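Periplasmic binding protein (Agrobacterium tumefaciens str. B6, PDB 5L9G) binds the opine mannopine and, as the periplasmic solute-binding component of an ABC transporter, probably delivers it for import. Local coordinates at residues 58-61 with 62-66; 325-328 with 329-333. All blocks are in the same frame, centred on the assembly; numbering follows the deposited sequence.

Contact 1: residues 58-61 with 62-66. With MO0 (mannopine), chain C.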
loop_
_atom_site.group_PDB
_atom_site.type_symbol
_atom_site.label_atom_id
_atom_site.label_comp_id
_atom_site.label_asym_id
_atom_site.label_seq_id
_atom_site.Cartn_x
_atom_site.Cartn_y
_atom_site.Cartn_z
ATOM N N GLN A 58 4.453 2.960 10.197
ATOM C CA GLN A 58 3.309 2.298 9.563
ATOM C C GLN A 58 2.137 3.216 9.322
ATOM O O GLN A 58 1.375 2.995 8.378
ATOM C CB GLN A 58 2.828 1.087 10.388
ATOM C CG GLN A 58 3.866 -0.012 10.628
ATOM C CD GLN A 58 4.448 -0.554 9.337
ATOM O OE1 GLN A 58 3.734 -0.764 8.336
ATOM N NE2 GLN A 58 5.750 -0.765 9.333
ATOM N N ASN A 59 1.933 4.198 10.212
ATOM C CA ASN A 59 0.753 5.071 10.177
ATOM C C ASN A 59 1.128 6.528 9.908
ATOM O O ASN A 59 1.993 7.053 10.603
ATOM C CB ASN A 59 0.006 4.922 11.514
ATOM C CG ASN A 59 -1.401 5.462 11.548
ATOM O OD1 ASN A 59 -1.710 6.517 10.995
ATOM N ND2 ASN A 59 -2.282 4.769 12.244
ATOM N N TRP A 60 0.478 7.182 8.903
ATOM C CA TRP A 60 0.720 8.595 8.550
ATOM C C TRP A 60 0.597 9.509 9.785
ATOM O O TRP A 60 1.241 10.561 9.841
ATOM C CB TRP A 60 -0.248 9.066 7.443
ATOM C CG TRP A 60 -1.622 9.401 7.952
ATOM C CD1 TRP A 60 -2.642 8.526 8.183
ATOM C CD2 TRP A 60 -2.093 10.688 8.378
ATOM N NE1 TRP A 60 -3.733 9.195 8.695
ATOM C CE2 TRP A 60 -3.416 10.519 8.844
ATOM C CE3 TRP A 60 -1.506 11.964 8.458
ATOM C CZ2 TRP A 60 -4.180 11.586 9.336
ATOM C CZ3 TRP A 60 -2.265 13.023 8.946
ATOM C CH2 TRP A 60 -3.582 12.829 9.382
ATOM N N ALA A 61 -0.250 9.107 10.768
ATOM C CA ALA A 61 -0.457 9.868 12.003
ATOM C C ALA A 61 0.844 10.049 12.827
ATOM O O ALA A 61 0.935 10.985 13.621
ATOM C CB ALA A 61 -1.559 9.232 12.838
ATOM N N GLU A 62 1.866 9.197 12.586
ATOM C CA GLU A 62 3.174 9.300 13.246
ATOM C C GLU A 62 3.914 10.536 12.699
ATOM O O GLU A 62 4.607 11.228 13.452
ATOM C CB GLU A 62 4.005 8.024 13.030
ATOM C CG GLU A 62 3.370 6.743 13.583
ATOM C CD GLU A 62 4.173 5.472 13.338
ATOM O OE1 GLU A 62 5.374 5.475 13.703
ATOM O OE2 GLU A 62 3.631 4.508 12.734
ATOM N N ALA A 63 3.722 10.842 11.390
ATOM C CA ALA A 63 4.309 12.037 10.765
ATOM C C ALA A 63 3.593 13.275 11.323
ATOM O O ALA A 63 4.241 14.301 11.574
ATOM C CB ALA A 63 4.150 11.970 9.253
ATOM N N ARG A 64 2.257 13.154 11.557
ATOM C CA ARG A 64 1.439 14.217 12.150
ATOM C C ARG A 64 1.921 14.528 13.570
ATOM O O ARG A 64 2.083 15.707 13.899
ATOM C CB ARG A 64 -0.059 13.859 12.132
ATOM C CG ARG A 64 -0.940 15.018 12.637
ATOM C CD ARG A 64 -2.429 14.770 12.554
ATOM N NE ARG A 64 -2.818 13.528 13.224
ATOM C CZ ARG A 64 -4.052 13.037 13.236
ATOM N NH1 ARG A 64 -5.042 13.693 12.639
ATOM N NH2 ARG A 64 -4.310 11.894 13.858
ATOM N N ALA A 65 2.194 13.477 14.389
ATOM C CA ALA A 65 2.698 13.626 15.767
ATOM C C ALA A 65 4.011 14.393 15.810
ATOM O O ALA A 65 4.186 15.219 16.714
ATOM C CB ALA A 65 2.857 12.271 16.434
ATOM N N GLN A 66 4.914 14.165 14.822
ATOM C CA GLN A 66 6.188 14.900 14.728
ATOM C C GLN A 66 5.929 16.389 14.461
ATOM O O GLN A 66 6.574 17.239 15.078
ATOM C CB GLN A 66 7.088 14.322 13.627
ATOM C CG GLN A 66 7.742 13.000 14.004
ATOM C CD GLN A 66 8.974 12.685 13.196
ATOM O OE1 GLN A 66 9.483 13.499 12.414
ATOM N NE2 GLN A 66 9.520 11.505 13.418
HETATM O OAB MO0 C . 0.590 6.087 4.171
HETATM C CAF MO0 C . 1.181 5.428 5.258
HETATM C CAG MO0 C . 1.176 3.916 5.117
HETATM O OAC MO0 C . 0.000 3.397 5.635
HETATM C CAH MO0 C . 1.509 3.414 3.733
HETATM O OAM MO0 C . 2.713 3.916 3.285
HETATM C CAI MO0 C . 1.453 1.897 3.554
HETATM O OAD MO0 C . 2.388 1.261 4.371
HETATM C CAJ MO0 C . 1.562 1.488 2.113
HETATM O OAE MO0 C . 0.520 2.074 1.387
HETATM C CAK MO0 C . 1.627 -0.029 1.881
HETATM N N MO0 C . 2.772 -0.330 1.012
HETATM C CA MO0 C . 2.781 -1.737 0.541
HETATM C C MO0 C . 3.795 -2.539 1.321
HETATM O O MO0 C . 4.365 -2.018 2.303
HETATM C CB MO0 C . 3.016 -1.865 -0.946
HETATM C CG MO0 C . 4.464 -1.658 -1.332
HETATM C CD MO0 C . 4.647 -1.283 -2.761
HETATM O OE1 MO0 C . 5.034 -2.290 -3.656
HETATM N NE2 MO0 C . 4.488 -0.132 -3.198
HETATM O OXT MO0 C . 4.033 -3.756 1.042
#

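Contact 2: residues 325-328 with 329-333. With EDO (1,2-ethanediol), chain F.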
loop_
_atom_site.group_PDB
_atom_site.type_symbol
_atom_site.label_atom_id
_atom_site.label_comp_id
_atom_site.label_asym_id
_atom_site.label_seq_id
_atom_site.Cartn_x
_atom_site.Cartn_y
_atom_site.Cartn_z
ATOM N N ASN A 325 -10.365 10.297 -3.416
ATOM C CA ASN A 325 -11.481 11.217 -3.143
ATOM C C ASN A 325 -12.381 10.681 -2.028
ATOM O O ASN A 325 -12.837 11.470 -1.207
ATOM C CB ASN A 325 -12.287 11.513 -4.410
ATOM C CG ASN A 325 -11.521 12.235 -5.499
ATOM O OD1 ASN A 325 -11.749 12.025 -6.695
ATOM N ND2 ASN A 325 -10.583 13.092 -5.124
ATOM N N PHE A 326 -12.595 9.341 -1.967
ATOM C CA PHE A 326 -13.384 8.723 -0.901
ATOM C C PHE A 326 -12.659 8.941 0.432
ATOM O O PHE A 326 -13.269 9.364 1.415
ATOM C CB PHE A 326 -13.566 7.209 -1.131
ATOM C CG PHE A 326 -14.211 6.517 0.052
ATOM C CD1 PHE A 326 -15.592 6.576 0.248
ATOM C CD2 PHE A 326 -13.439 5.842 0.991
ATOM C CE1 PHE A 326 -16.179 5.979 1.366
ATOM C CE2 PHE A 326 -14.031 5.249 2.111
ATOM C CZ PHE A 326 -15.397 5.320 2.288
ATOM N N TRP A 327 -11.354 8.609 0.457
ATOM C CA TRP A 327 -10.512 8.718 1.638
ATOM C C TRP A 327 -10.311 10.173 2.078
ATOM O O TRP A 327 -10.201 10.424 3.274
ATOM C CB TRP A 327 -9.212 7.947 1.428
ATOM C CG TRP A 327 -9.509 6.476 1.399
ATOM C CD1 TRP A 327 -9.721 5.705 0.292
ATOM C CD2 TRP A 327 -9.883 5.675 2.525
ATOM N NE1 TRP A 327 -10.118 4.439 0.668
ATOM C CE2 TRP A 327 -10.229 4.396 2.035
ATOM C CE3 TRP A 327 -9.902 5.899 3.915
ATOM C CZ2 TRP A 327 -10.636 3.358 2.880
ATOM C CZ3 TRP A 327 -10.292 4.865 4.749
ATOM C CH2 TRP A 327 -10.631 3.606 4.234
ATOM N N ALA A 328 -10.382 11.130 1.146
ATOM C CA ALA A 328 -10.298 12.560 1.475
ATOM C C ALA A 328 -11.497 12.983 2.347
ATOM O O ALA A 328 -11.372 13.821 3.243
ATOM C CB ALA A 328 -10.282 13.384 0.190
ATOM N N LYS A 329 -12.651 12.386 2.084
ATOM C CA LYS A 329 -13.905 12.709 2.745
ATOM C C LYS A 329 -14.215 11.855 3.988
ATOM O O LYS A 329 -14.748 12.386 4.955
ATOM C CB LYS A 329 -15.033 12.602 1.692
ATOM C CG LYS A 329 -16.356 13.180 2.057
ATOM C CD LYS A 329 -17.326 13.027 0.882
ATOM C CE LYS A 329 -18.707 13.434 1.274
ATOM N NZ LYS A 329 -19.666 13.279 0.138
ATOM N N HIS A 330 -13.897 10.546 3.973
ATOM C CA HIS A 330 -14.324 9.656 5.055
ATOM C C HIS A 330 -13.234 8.976 5.874
ATOM O O HIS A 330 -13.579 8.129 6.707
ATOM C CB HIS A 330 -15.274 8.590 4.482
ATOM C CG HIS A 330 -16.471 9.182 3.813
ATOM N ND1 HIS A 330 -16.593 9.189 2.438
ATOM C CD2 HIS A 330 -17.546 9.800 4.353
ATOM C CE1 HIS A 330 -17.750 9.778 2.183
ATOM N NE2 HIS A 330 -18.358 10.170 3.302
ATOM N N ALA A 331 -11.949 9.367 5.707
ATOM C CA ALA A 331 -10.844 8.764 6.467
ATOM C C ALA A 331 -11.044 8.781 7.983
ATOM O O ALA A 331 -10.825 7.755 8.621
ATOM C CB ALA A 331 -9.523 9.403 6.101
ATOM N N LYS A 332 -11.486 9.923 8.553
ATOM C CA LYS A 332 -11.730 10.052 9.993
ATOM C C LYS A 332 -12.820 9.081 10.459
ATOM O O LYS A 332 -12.595 8.345 11.422
ATOM C CB LYS A 332 -12.076 11.502 10.383
ATOM C CG LYS A 332 -10.900 12.464 10.312
ATOM C CD LYS A 332 -11.336 13.876 10.704
ATOM C CE LYS A 332 -10.196 14.862 10.658
ATOM N NZ LYS A 332 -10.652 16.242 10.977
ATOM N N TRP A 333 -13.966 9.022 9.730
ATOM C CA TRP A 333 -15.058 8.086 10.022
ATOM C C TRP A 333 -14.508 6.652 9.962
ATOM O O TRP A 333 -14.764 5.853 10.862
ATOM C CB TRP A 333 -16.225 8.226 8.999
ATOM C CG TRP A 333 -17.145 7.030 8.999
ATOM C CD1 TRP A 333 -18.144 6.773 9.893
ATOM C CD2 TRP A 333 -17.045 5.865 8.161
ATOM N NE1 TRP A 333 -18.685 5.531 9.655
ATOM C CE2 TRP A 333 -18.037 4.957 8.589
ATOM C CE3 TRP A 333 -16.241 5.517 7.056
ATOM C CZ2 TRP A 333 -18.229 3.718 7.973
ATOM C CZ3 TRP A 333 -16.398 4.273 6.479
ATOM C CH2 TRP A 333 -17.381 3.386 6.933
HETATM C C1 EDO F . -14.001 15.924 4.727
HETATM O O1 EDO F . -13.715 16.254 3.366
HETATM C C2 EDO F . -15.456 15.397 4.863
HETATM O O2 EDO F . -15.759 15.003 6.195
#

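Contact 1: residues 58-61 with 62-66
N59 and E62 form a capping box at the N-terminal end of helix 61-69, built from two side-chain bonds. In one, OE2 of E62 accepts from N59 N, N to OE2 3.1 Å with an N-H...O angle of 166°. In the other, the side-chain OD1 of N59 caps by accepting from A61 N at 3.0 Å, one residue short of the classical partner, E62 N. That amide instead makes the backbone turn bond to N59 O. The same OE2 also takes the N-H of Q58 (N to OE2 3.1 Å), so one carboxylate oxygen grips two successive amides. Both donors approach from one face of the carboxylate, the N59 amide on its anti side and out of the plane. E62 gets there with CG beside its own backbone N and the chain extended beyond it, which lays the side chain back along the loop.

Because CG of N59 stands anti to the backbone N (chi1 -165°), OD1 faces the first turn. Negative charge on E62 close to the helix start would probably be favoured by the helix dipole.

Outside the cap, W60 and R64 meet one turn apart. CH2 of the indole lies over one face of the guanidinium, displaced toward its rim, with the planes 51° apart; the closest pair is W60 CH2 to R64 NH1, 3.7 Å. R64 reaches it by a bend at chi3, while its CD packs against CZ3 and CH2. W60 also touches Q86 and A87 of helix 84-89.

The loop forms part of the mannopine pocket. Q58 NE2 is held by S28 O, and the carbonyl on the pocket side is used directly: mannopine OAC donates to Q58 O at 3.1 Å.

Contact 2: residues 325-328 with 329-333
The phenyl ring of F326 has CB of H330 over one face, in a CH-pi contact 4.3 Å from the ring centroid and 24° off its normal. At the edge of that ring, near its plane, lie W327 CD1 and, more distantly, W333 CZ3. The imidazole of H330 takes CG of K329 over one face, offset toward its rim, while F326 CE1 approaches the imidazole obliquely. W327 in turn receives CD2 of F326 over one face of its indole.

F326 and H330 are four residues apart on helix 324-343. Their ring planes make 39° and their centroids are 4.9 Å apart, an oblique pair whose nearest atoms are F326 CE1 and H330 ND1 at 3.4 Å. F326 has CG anti to its backbone N (chi1 172°) and H330 has CG beside its own N, settings that swing the two rings together along the helix surface. Y178 meets the F326 ring as well, and R187 of helix 184-197 touches H330.

W327 and A331 make the next i to i+4 pair, CE3 to CB 4.1 Å. The indole N-H is taken by E164 outside the helix, which would limit rotation of the ring, and the indole packs on A82, P159 and I160.

Along the backbone, H330 N bonds to F326 O at 2.9 Å. K329 N has only weak bonds, to N325 O and F326 O. The helix is kinked where N of K332 and W333 lacks bonds to the preceding turn. In a regular alpha helix those amides would engage A328 O and K329 O; here ethanediol, probably from the crystallisation liquor, binds weakly to both oxygens, so the kink leaves two carbonyls able to accept from an added molecule.

Overall arrangement
Contacts 1 and 2 come in series along the chain, yet their centres lie about 17 Å apart and their nearest atoms about 6 Å, without touching. Helix 84-89 bridges the gap: W60 of contact 1 packs on its Q86 and A87, while A328 and A331 of contact 2 touch P85 and Q86. The side chains of W60 and W327 each lie about 8 Å from a bound calcium ion, too far for coordination. Only contact 1 supplies a mannopine-binding residue, Q58; the W327 side chain stays about 10 Å from the ligand. The pocket is completed by other parts of the chain, including S119, R229, D252 and T288.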